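Long-range contact in arabinogalactan endo-1,4-beta-galactosidase (Ignisphaera aggregans, PDB 7OSK), which probably hydrolyses the beta-1,4-galactan backbone of arabinogalactans from within the chain, through this calcium-binding family 53 catalytic domain of a longer protein: residues A[37-50]-A[325-339]. Residues are numbered along the deposited sequence; the frame is centred on the assembly and turned at random.
Sequences PVIINPVPGLPVDF and QGQASFIRDLIAALY
Pro47 CD lies over one face of the Tyr339 ring, off-centre toward the rim and 4.0 Å from its centroid, a CH-pi contact; Pro44 O sits at the edge in the ring plane. Tyr339 OH gives a weak hydrogen bond to Gly45 O (2.8 Å) in the type II turn from Val43 to Leu46. Leu46 CD1 covers the centre of one Phe50 face, and Ile335 CG2 meets that ring obliquely, 3.6 Å from Phe50 CE2. Asn41 O and Pro42 O lie at the edge of the Arg332 guanidinium, in its plane; Arg332 NE turns to Asp333 OD1 in a salt bridge, while Arg332 CG packs on Ile40 CG1. Bent at chi2 (69°), Gln325 sets its amide against the Ile39 backbone: OE1 accepts the N-H of Ile39 on a lone pair, N to OE1 2.7 Å, and NE2 donates to Ile39 O. A leucine here would probably leave both Ile39 backbone groups without these mates and this end of the loop freer to move. Residues 37-50, extended up to Val43 and then folded into two turns, run along helix 324-342 of the TIM barrel and lead into strand 51-55; helix 390-393 also packs on Ile40 and Arg332, and Ile335 and Leu338 reach Ile349 on strand 346-352.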
loop_
_atom_site.group_PDB
_atom_site.type_symbol
_atom_site.label_atom_id
_atom_site.label_comp_id
_atom_site.label_asym_id
_atom_site.label_seq_id
_atom_site.Cartn_x
_atom_site.Cartn_y
_atom_site.Cartn_z
ATOM N N PRO A 37 4.352 -3.905 -26.393
ATOM C CA PRO A 37 3.529 -4.887 -27.108
ATOM C C PRO A 37 2.466 -5.520 -26.201
ATOM O O PRO A 37 2.264 -6.737 -26.215
ATOM C CB PRO A 37 4.561 -5.918 -27.585
ATOM C CG PRO A 37 5.670 -5.826 -26.595
ATOM C CD PRO A 37 5.733 -4.382 -26.190
ATOM N N VAL A 38 1.788 -4.678 -25.425
ATOM C CA VAL A 38 0.797 -5.141 -24.459
ATOM C C VAL A 38 -0.630 -4.894 -24.942
ATOM O O VAL A 38 -1.041 -3.749 -25.130
ATOM C CB VAL A 38 0.992 -4.448 -23.097
ATOM C CG1 VAL A 38 -0.137 -4.811 -22.134
ATOM C CG2 VAL A 38 2.341 -4.826 -22.503
ATOM N N ILE A 39 -1.379 -5.977 -25.122
ATOM C CA ILE A 39 -2.785 -5.895 -25.496
ATOM C C ILE A 39 -3.628 -5.788 -24.231
ATOM O O ILE A 39 -3.360 -6.462 -23.236
ATOM C CB ILE A 39 -3.232 -7.119 -26.330
ATOM C CG1 ILE A 39 -2.544 -7.118 -27.698
ATOM C CG2 ILE A 39 -4.745 -7.128 -26.527
ATOM C CD1 ILE A 39 -1.185 -7.790 -27.710
ATOM N N ILE A 40 -4.651 -4.943 -24.276
ATOM C CA ILE A 40 -5.486 -4.695 -23.109
ATOM C C ILE A 40 -6.877 -4.223 -23.521
ATOM O O ILE A 40 -7.021 -3.382 -24.410
ATOM C CB ILE A 40 -4.843 -3.643 -22.174
ATOM C CG1 ILE A 40 -5.849 -3.171 -21.118
ATOM C CG2 ILE A 40 -4.317 -2.456 -22.978
ATOM C CD1 ILE A 40 -5.252 -2.266 -20.073
ATOM N N ASN A 41 -7.895 -4.771 -22.867
ATOM C CA ASN A 41 -9.270 -4.351 -23.099
ATOM C C ASN A 41 -9.631 -3.149 -22.228
ATOM O O ASN A 41 -9.228 -3.083 -21.070
ATOM C CB ASN A 41 -10.233 -5.504 -22.822
ATOM C CG ASN A 41 -10.680 -6.203 -24.088
ATOM O OD1 ASN A 41 -11.797 -5.991 -24.562
ATOM N ND2 ASN A 41 -9.808 -7.037 -24.646
ATOM N N PRO A 42 -10.377 -2.181 -22.782
ATOM C CA PRO A 42 -10.837 -1.099 -21.906
ATOM C C PRO A 42 -11.855 -1.599 -20.885
ATOM O O PRO A 42 -12.471 -2.643 -21.105
ATOM C CB PRO A 42 -11.474 -0.102 -22.880
ATOM C CG PRO A 42 -10.857 -0.409 -24.202
ATOM C CD PRO A 42 -10.646 -1.889 -24.200
ATOM N N VAL A 43 -12.010 -0.870 -19.784
ATOM C CA VAL A 43 -13.013 -1.188 -18.771
ATOM C C VAL A 43 -14.200 -0.233 -18.921
ATOM O O VAL A 43 -14.113 0.926 -18.510
ATOM C CB VAL A 43 -12.433 -1.081 -17.346
ATOM C CG1 VAL A 43 -13.492 -1.429 -16.309
ATOM C CG2 VAL A 43 -11.223 -1.991 -17.198
ATOM N N PRO A 44 -15.313 -0.711 -19.512
ATOM C CA PRO A 44 -16.454 0.172 -19.790
ATOM C C PRO A 44 -17.014 0.876 -18.556
ATOM O O PRO A 44 -17.297 0.230 -17.550
ATOM C CB PRO A 44 -17.503 -0.784 -20.375
ATOM C CG PRO A 44 -16.732 -1.930 -20.900
ATOM C CD PRO A 44 -15.570 -2.087 -19.975
ATOM N N GLY A 45 -17.166 2.194 -18.644
ATOM C CA GLY A 45 -17.818 2.961 -17.598
ATOM C C GLY A 45 -16.917 3.330 -16.437
ATOM O O GLY A 45 -17.387 3.855 -15.427
ATOM N N LEU A 46 -15.623 3.062 -16.572
ATOM C CA LEU A 46 -14.672 3.335 -15.498
ATOM C C LEU A 46 -14.527 4.846 -15.270
ATOM O O LEU A 46 -14.126 5.568 -16.184
ATOM C CB LEU A 46 -13.312 2.711 -15.824
ATOM C CG LEU A 46 -12.256 2.741 -14.715
ATOM C CD1 LEU A 46 -12.705 1.948 -13.495
ATOM C CD2 LEU A 46 -10.934 2.205 -15.235
ATOM N N PRO A 47 -14.858 5.330 -14.054
ATOM C CA PRO A 47 -14.749 6.768 -13.755
ATOM C C PRO A 47 -13.339 7.324 -13.953
ATOM O O PRO A 47 -12.365 6.609 -13.722
ATOM C CB PRO A 47 -15.154 6.854 -12.280
ATOM C CG PRO A 47 -15.989 5.655 -12.041
ATOM C CD PRO A 47 -15.416 4.584 -12.910
ATOM N N VAL A 48 -13.237 8.586 -14.364
ATOM C CA VAL A 48 -11.938 9.212 -14.610
ATOM C C VAL A 48 -11.199 9.550 -13.313
ATOM O O VAL A 48 -9.999 9.824 -13.335
ATOM C CB VAL A 48 -12.078 10.503 -15.452
ATOM C CG1 VAL A 48 -12.528 10.171 -16.868
ATOM C CG2 VAL A 48 -13.043 11.487 -14.794
ATOM N N ASP A 49 -11.918 9.526 -12.193
ATOM C CA ASP A 49 -11.332 9.819 -10.884
ATOM C C ASP A 49 -11.099 8.537 -10.080
ATOM O O ASP A 49 -10.864 8.579 -8.872
ATOM C CB ASP A 49 -12.235 10.778 -10.103
ATOM C CG ASP A 49 -13.655 10.262 -9.964
ATOM O OD1 ASP A 49 -14.092 9.478 -10.834
ATOM O OD2 ASP A 49 -14.335 10.645 -8.986
ATOM N N PHE A 50 -11.168 7.402 -10.770
ATOM C CA PHE A 50 -10.913 6.092 -10.174
ATOM C C PHE A 50 -9.472 6.019 -9.669
ATOM O O PHE A 50 -8.556 6.473 -10.352
ATOM C CB PHE A 50 -11.185 5.001 -11.214
ATOM C CG PHE A 50 -11.319 3.618 -10.645
ATOM C CD1 PHE A 50 -12.488 3.222 -10.020
ATOM C CD2 PHE A 50 -10.289 2.703 -10.763
ATOM C CE1 PHE A 50 -12.617 1.947 -9.508
ATOM C CE2 PHE A 50 -10.416 1.428 -10.254
ATOM C CZ PHE A 50 -11.582 1.050 -9.630
ATOM N N GLN A 325 2.735 -8.963 -20.305
ATOM C CA GLN A 325 1.331 -9.046 -20.696
ATOM C C GLN A 325 0.494 -9.659 -19.576
ATOM O O GLN A 325 -0.604 -9.186 -19.278
ATOM C CB GLN A 325 1.176 -9.875 -21.974
ATOM C CG GLN A 325 -0.259 -10.002 -22.473
ATOM C CD GLN A 325 -0.807 -8.695 -23.006
ATOM O OE1 GLN A 325 -0.472 -8.275 -24.114
ATOM N NE2 GLN A 325 -1.655 -8.041 -22.219
ATOM N N GLY A 326 1.015 -10.721 -18.971
ATOM C CA GLY A 326 0.311 -11.418 -17.912
ATOM C C GLY A 326 0.116 -10.540 -16.695
ATOM O O GLY A 326 -0.887 -10.655 -15.989
ATOM N N GLN A 327 1.083 -9.662 -16.449
ATOM C CA GLN A 327 0.995 -8.699 -15.360
ATOM C C GLN A 327 -0.105 -7.686 -15.651
ATOM O O GLN A 327 -0.944 -7.398 -14.799
ATOM C CB GLN A 327 2.336 -7.983 -15.163
ATOM C CG GLN A 327 2.334 -6.935 -14.050
ATOM C CD GLN A 327 3.614 -6.119 -14.000
ATOM O OE1 GLN A 327 4.084 -5.613 -15.019
ATOM N NE2 GLN A 327 4.183 -5.987 -12.807
ATOM N N ALA A 328 -0.089 -7.153 -16.867
ATOM C CA ALA A 328 -1.045 -6.133 -17.273
ATOM C C ALA A 328 -2.461 -6.697 -17.312
ATOM O O ALA A 328 -3.415 -6.032 -16.903
ATOM C CB ALA A 328 -0.663 -5.565 -18.631
ATOM N N SER A 329 -2.591 -7.924 -17.808
ATOM C CA SER A 329 -3.890 -8.583 -17.889
ATOM C C SER A 329 -4.512 -8.705 -16.503
ATOM O O SER A 329 -5.711 -8.493 -16.326
ATOM C CB SER A 329 -3.757 -9.965 -18.529
ATOM O OG SER A 329 -3.273 -9.869 -19.857
ATOM N N PHE A 330 -3.685 -9.047 -15.521
ATOM C CA PHE A 330 -4.150 -9.174 -14.147
ATOM C C PHE A 330 -4.639 -7.840 -13.586
ATOM O O PHE A 330 -5.698 -7.780 -12.959
ATOM C CB PHE A 330 -3.042 -9.734 -13.255
ATOM C CG PHE A 330 -3.234 -9.431 -11.798
ATOM C CD1 PHE A 330 -4.307 -9.964 -11.103
ATOM C CD2 PHE A 330 -2.346 -8.612 -11.124
ATOM C CE1 PHE A 330 -4.492 -9.683 -9.763
ATOM C CE2 PHE A 330 -2.524 -8.329 -9.781
ATOM C CZ PHE A 330 -3.599 -8.867 -9.101
ATOM N N ILE A 331 -3.871 -6.778 -13.813
ATOM C CA ILE A 331 -4.208 -5.462 -13.276
ATOM C C ILE A 331 -5.513 -4.939 -13.870
ATOM O O ILE A 331 -6.388 -4.469 -13.140
ATOM C CB ILE A 331 -3.084 -4.436 -13.536
ATOM C CG1 ILE A 331 -1.827 -4.825 -12.753
ATOM C CG2 ILE A 331 -3.532 -3.024 -13.139
ATOM C CD1 ILE A 331 -0.614 -3.956 -13.046
ATOM N N ARG A 332 -5.636 -5.006 -15.192
ATOM C CA ARG A 332 -6.853 -4.567 -15.867
ATOM C C ARG A 332 -8.065 -5.335 -15.346
ATOM O O ARG A 332 -9.132 -4.754 -15.135
ATOM C CB ARG A 332 -6.729 -4.750 -17.381
ATOM C CG ARG A 332 -7.949 -4.282 -18.179
ATOM C CD ARG A 332 -8.528 -5.407 -19.033
ATOM N NE ARG A 332 -9.412 -6.294 -18.274
ATOM C CZ ARG A 332 -10.742 -6.308 -18.367
ATOM N NH1 ARG A 332 -11.382 -5.486 -19.190
ATOM N NH2 ARG A 332 -11.442 -7.159 -17.631
ATOM N N ASP A 333 -7.894 -6.637 -15.135
ATOM C CA ASP A 333 -8.988 -7.492 -14.691
ATOM C C ASP A 333 -9.351 -7.233 -13.230
ATOM O O ASP A 333 -10.502 -7.416 -12.829
ATOM C CB ASP A 333 -8.627 -8.966 -14.894
ATOM C CG ASP A 333 -8.580 -9.359 -16.360
ATOM O OD1 ASP A 333 -9.059 -8.575 -17.206
ATOM O OD2 ASP A 333 -8.069 -10.456 -16.667
ATOM N N LEU A 334 -8.372 -6.803 -12.439
ATOM C CA LEU A 334 -8.622 -6.454 -11.045
ATOM C C LEU A 334 -9.417 -5.153 -10.966
ATOM O O LEU A 334 -10.357 -5.038 -10.177
ATOM C CB LEU A 334 -7.307 -6.324 -10.273
ATOM C CG LEU A 334 -7.438 -6.156 -8.755
ATOM C CD1 LEU A 334 -7.998 -7.418 -8.115
ATOM C CD2 LEU A 334 -6.096 -5.796 -8.136
ATOM N N ILE A 335 -9.033 -4.178 -11.785
ATOM C CA ILE A 335 -9.767 -2.920 -11.881
ATOM C C ILE A 335 -11.190 -3.191 -12.353
ATOM O O ILE A 335 -12.150 -2.614 -11.838
ATOM C CB ILE A 335 -9.072 -1.926 -12.846
ATOM C CG1 ILE A 335 -7.727 -1.481 -12.258
ATOM C CG2 ILE A 335 -9.972 -0.713 -13.119
ATOM C CD1 ILE A 335 -6.946 -0.492 -13.118
ATOM N N ALA A 336 -11.319 -4.074 -13.337
ATOM C CA ALA A 336 -12.625 -4.433 -13.872
ATOM C C ALA A 336 -13.457 -5.158 -12.820
ATOM O O ALA A 336 -14.612 -4.808 -12.581
ATOM C CB ALA A 336 -12.467 -5.297 -15.112
ATOM N N ALA A 337 -12.862 -6.168 -12.195
ATOM C CA ALA A 337 -13.549 -6.953 -11.176
ATOM C C ALA A 337 -14.018 -6.069 -10.025
ATOM O O ALA A 337 -15.130 -6.227 -9.527
ATOM C CB ALA A 337 -12.641 -8.053 -10.656
ATOM N N LEU A 338 -13.167 -5.140 -9.606
ATOM C CA LEU A 338 -13.496 -4.262 -8.493
ATOM C C LEU A 338 -14.661 -3.336 -8.828
ATOM O O LEU A 338 -15.563 -3.149 -8.013
ATOM C CB LEU A 338 -12.274 -3.436 -8.085
ATOM C CG LEU A 338 -12.513 -2.408 -6.974
ATOM C CD1 LEU A 338 -13.098 -3.064 -5.730
ATOM C CD2 LEU A 338 -11.221 -1.680 -6.636
ATOM N N TYR A 339 -14.640 -2.760 -10.026
ATOM C CA TYR A 339 -15.655 -1.787 -10.416
ATOM C C TYR A 339 -16.977 -2.455 -10.782
ATOM O O TYR A 339 -18.047 -1.940 -10.458
ATOM C CB TYR A 339 -15.164 -0.939 -11.592
ATOM C CG TYR A 339 -16.180 0.080 -12.058
ATOM C CD1 TYR A 339 -16.736 0.989 -11.167
ATOM C CD2 TYR A 339 -16.584 0.135 -13.387
ATOM C CE1 TYR A 339 -17.669 1.923 -11.584
ATOM C CE2 TYR A 339 -17.516 1.067 -13.813
ATOM C CZ TYR A 339 -18.056 1.957 -12.907
ATOM O OH TYR A 339 -18.983 2.886 -13.322
#